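Local coordinates for protein ubiquitin-like-conjugating enzyme ATG10 (Saccharomyces cerevisiae, PDB 4EBR) that acts as an E2-like enzyme of autophagy that catalyses the conjugation of ATG12 to ATG5, with a cysteine thioester as intermediate, at residues N63-Y68 with L80-W85. Numbering follows the deposited sequence.
Sequences NHIELY and LLLRIW
Glu66 and Arg83 pair across an antiparallel beta hairpin, their side chains side by side on one face; strands 63-72 and 77-90 form it in the central sheet of this E2-like fold. Backbone bonds join three hydrogen-bonded pairs, His64 with Trp85, Glu66 with Arg83 and Tyr68 with Leu81; Glu66 N to Arg83 O (2.8 Å) is nearly straight. Ile65-Ile84 and Leu67-Leu82 are the non-hydrogen-bonded pairs between them.

The tightly packed side carries Ile65, Leu67, Leu82 and Ile84. Ile65 CG1 lies alongside Ile84 CG1 at 3.8 Å, while its CG2 branch meets Leu82 CD1 at 4.0 Å. Leu82 CD1 also reaches Leu67 CD2 (4.1 Å). Helix 152-164 covers the leucine end through Ile160 and Trp163, and Met99 touches Ile84.

The other side is mixed: apolar where buried Leu81 lies beside Tyr68 (CB to CB 3.9 Å), polar and looser around Glu66, with His64, Arg83 and Trp85 partly exposed. Glu66 itself is buried. Its CG stands anti to the carbonyl carbon (chi1 -60°) and the extended chain beyond carries the carboxylate to Arg83 and Trp85. OE2 takes Arg83 NE at 2.9 Å in a salt bridge, with a weak second bond from NH2; the two planar groups are 41° apart. Arg43, from the neighbouring strand 40-44, forms a salt bridge to OE1, so two arginines probably stabilise the negative charge. Trp85 CZ2 lies over one face of the Arg83 guanidinium, offset toward its rim. The indole plane stands almost perpendicular to the carboxylate, and Trp85 NE1 donates to Glu66 OE1 (3.2 Å) from above the carboxylate plane.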
# COMPACT_ATOMS: atom_id res chain seq x y z
N ASN A 63 -20.34 3.44 -16.62
CA ASN A 63 -19.37 3.75 -15.60
C ASN A 63 -18.60 5.04 -15.92
O ASN A 63 -18.71 5.58 -17.02
CB ASN A 63 -18.41 2.57 -15.42
CG ASN A 63 -19.09 1.34 -14.86
OD1 ASN A 63 -20.11 1.43 -14.17
ND2 ASN A 63 -18.54 0.17 -15.16
N HIS A 64 -17.80 5.52 -14.96
CA HIS A 64 -16.78 6.52 -15.24
C HIS A 64 -15.60 6.17 -14.38
O HIS A 64 -15.73 6.04 -13.17
CB HIS A 64 -17.27 7.93 -14.94
CG HIS A 64 -18.60 8.23 -15.56
ND1 HIS A 64 -19.78 7.69 -15.08
CD2 HIS A 64 -18.93 8.95 -16.65
CE1 HIS A 64 -20.78 8.10 -15.84
NE2 HIS A 64 -20.29 8.87 -16.80
N ILE A 65 -14.45 6.01 -15.02
CA ILE A 65 -13.26 5.50 -14.35
C ILE A 65 -12.32 6.66 -14.14
O ILE A 65 -12.16 7.50 -15.03
CB ILE A 65 -12.59 4.39 -15.21
CG1 ILE A 65 -13.52 3.19 -15.31
CG2 ILE A 65 -11.28 3.94 -14.63
CD1 ILE A 65 -12.98 2.06 -16.15
N GLU A 66 -11.71 6.72 -12.97
CA GLU A 66 -10.73 7.74 -12.73
C GLU A 66 -9.41 7.10 -12.35
O GLU A 66 -9.38 6.21 -11.50
CB GLU A 66 -11.21 8.71 -11.64
CG GLU A 66 -12.51 9.40 -12.03
CD GLU A 66 -12.94 10.50 -11.06
OE1 GLU A 66 -13.68 11.43 -11.51
OE2 GLU A 66 -12.58 10.45 -9.86
N LEU A 67 -8.33 7.54 -12.98
CA LEU A 67 -7.00 7.02 -12.66
C LEU A 67 -6.13 8.13 -12.13
O LEU A 67 -5.96 9.15 -12.81
CB LEU A 67 -6.32 6.45 -13.89
CG LEU A 67 -7.06 5.41 -14.72
CD1 LEU A 67 -6.10 4.92 -15.79
CD2 LEU A 67 -7.54 4.26 -13.85
N TYR A 68 -5.57 7.95 -10.94
CA TYR A 68 -4.60 8.91 -10.44
C TYR A 68 -3.21 8.26 -10.44
O TYR A 68 -2.98 7.29 -9.72
CB TYR A 68 -5.00 9.40 -9.06
CG TYR A 68 -4.29 10.65 -8.59
CD1 TYR A 68 -3.79 11.58 -9.49
CD2 TYR A 68 -4.13 10.91 -7.25
CE1 TYR A 68 -3.14 12.73 -9.05
CE2 TYR A 68 -3.49 12.06 -6.80
CZ TYR A 68 -3.00 12.96 -7.71
OH TYR A 68 -2.37 14.09 -7.24
N LEU A 80 -0.71 3.41 -9.15
CA LEU A 80 -1.87 3.70 -9.94
C LEU A 80 -3.09 3.64 -9.02
O LEU A 80 -3.46 2.57 -8.54
CB LEU A 80 -1.99 2.75 -11.12
CG LEU A 80 -3.32 2.91 -11.85
CD1 LEU A 80 -3.38 4.28 -12.48
CD2 LEU A 80 -3.48 1.83 -12.90
N LEU A 81 -3.67 4.80 -8.75
CA LEU A 81 -4.82 4.90 -7.86
C LEU A 81 -6.08 4.90 -8.70
O LEU A 81 -6.19 5.58 -9.74
CB LEU A 81 -4.73 6.15 -6.97
CG LEU A 81 -3.54 6.13 -6.00
CD1 LEU A 81 -3.73 7.16 -4.93
CD2 LEU A 81 -3.35 4.77 -5.38
N LEU A 82 -7.05 4.13 -8.26
CA LEU A 82 -8.18 3.86 -9.13
C LEU A 82 -9.51 3.99 -8.39
O LEU A 82 -9.68 3.46 -7.28
CB LEU A 82 -7.97 2.49 -9.76
CG LEU A 82 -9.09 1.60 -10.26
CD1 LEU A 82 -9.98 2.37 -11.19
CD2 LEU A 82 -8.43 0.45 -10.98
N ARG A 83 -10.44 4.72 -8.99
CA ARG A 83 -11.84 4.64 -8.58
C ARG A 83 -12.84 4.73 -9.74
O ARG A 83 -12.48 5.10 -10.88
CB ARG A 83 -12.17 5.63 -7.49
CG ARG A 83 -12.10 7.03 -7.94
CD ARG A 83 -12.34 7.93 -6.78
NE ARG A 83 -12.49 9.29 -7.25
CZ ARG A 83 -13.07 10.25 -6.55
NH1 ARG A 83 -13.56 9.99 -5.34
NH2 ARG A 83 -13.14 11.46 -7.09
N ILE A 84 -14.07 4.32 -9.47
CA ILE A 84 -15.04 4.14 -10.54
C ILE A 84 -16.42 4.59 -10.13
O ILE A 84 -16.94 4.13 -9.12
CB ILE A 84 -15.13 2.66 -10.97
CG1 ILE A 84 -13.82 2.22 -11.62
CG2 ILE A 84 -16.29 2.47 -11.93
CD1 ILE A 84 -13.80 0.75 -12.05
N TRP A 85 -17.02 5.46 -10.94
CA TRP A 85 -18.41 5.89 -10.74
C TRP A 85 -19.36 4.96 -11.49
O TRP A 85 -19.28 4.83 -12.70
CB TRP A 85 -18.60 7.31 -11.26
CG TRP A 85 -17.72 8.34 -10.60
CD1 TRP A 85 -16.62 8.92 -11.13
CD2 TRP A 85 -17.88 8.90 -9.29
NE1 TRP A 85 -16.08 9.81 -10.23
CE2 TRP A 85 -16.84 9.82 -9.10
CE3 TRP A 85 -18.81 8.71 -8.27
CZ2 TRP A 85 -16.69 10.54 -7.93
CZ3 TRP A 85 -18.67 9.44 -7.12
CH2 TRP A 85 -17.61 10.34 -6.95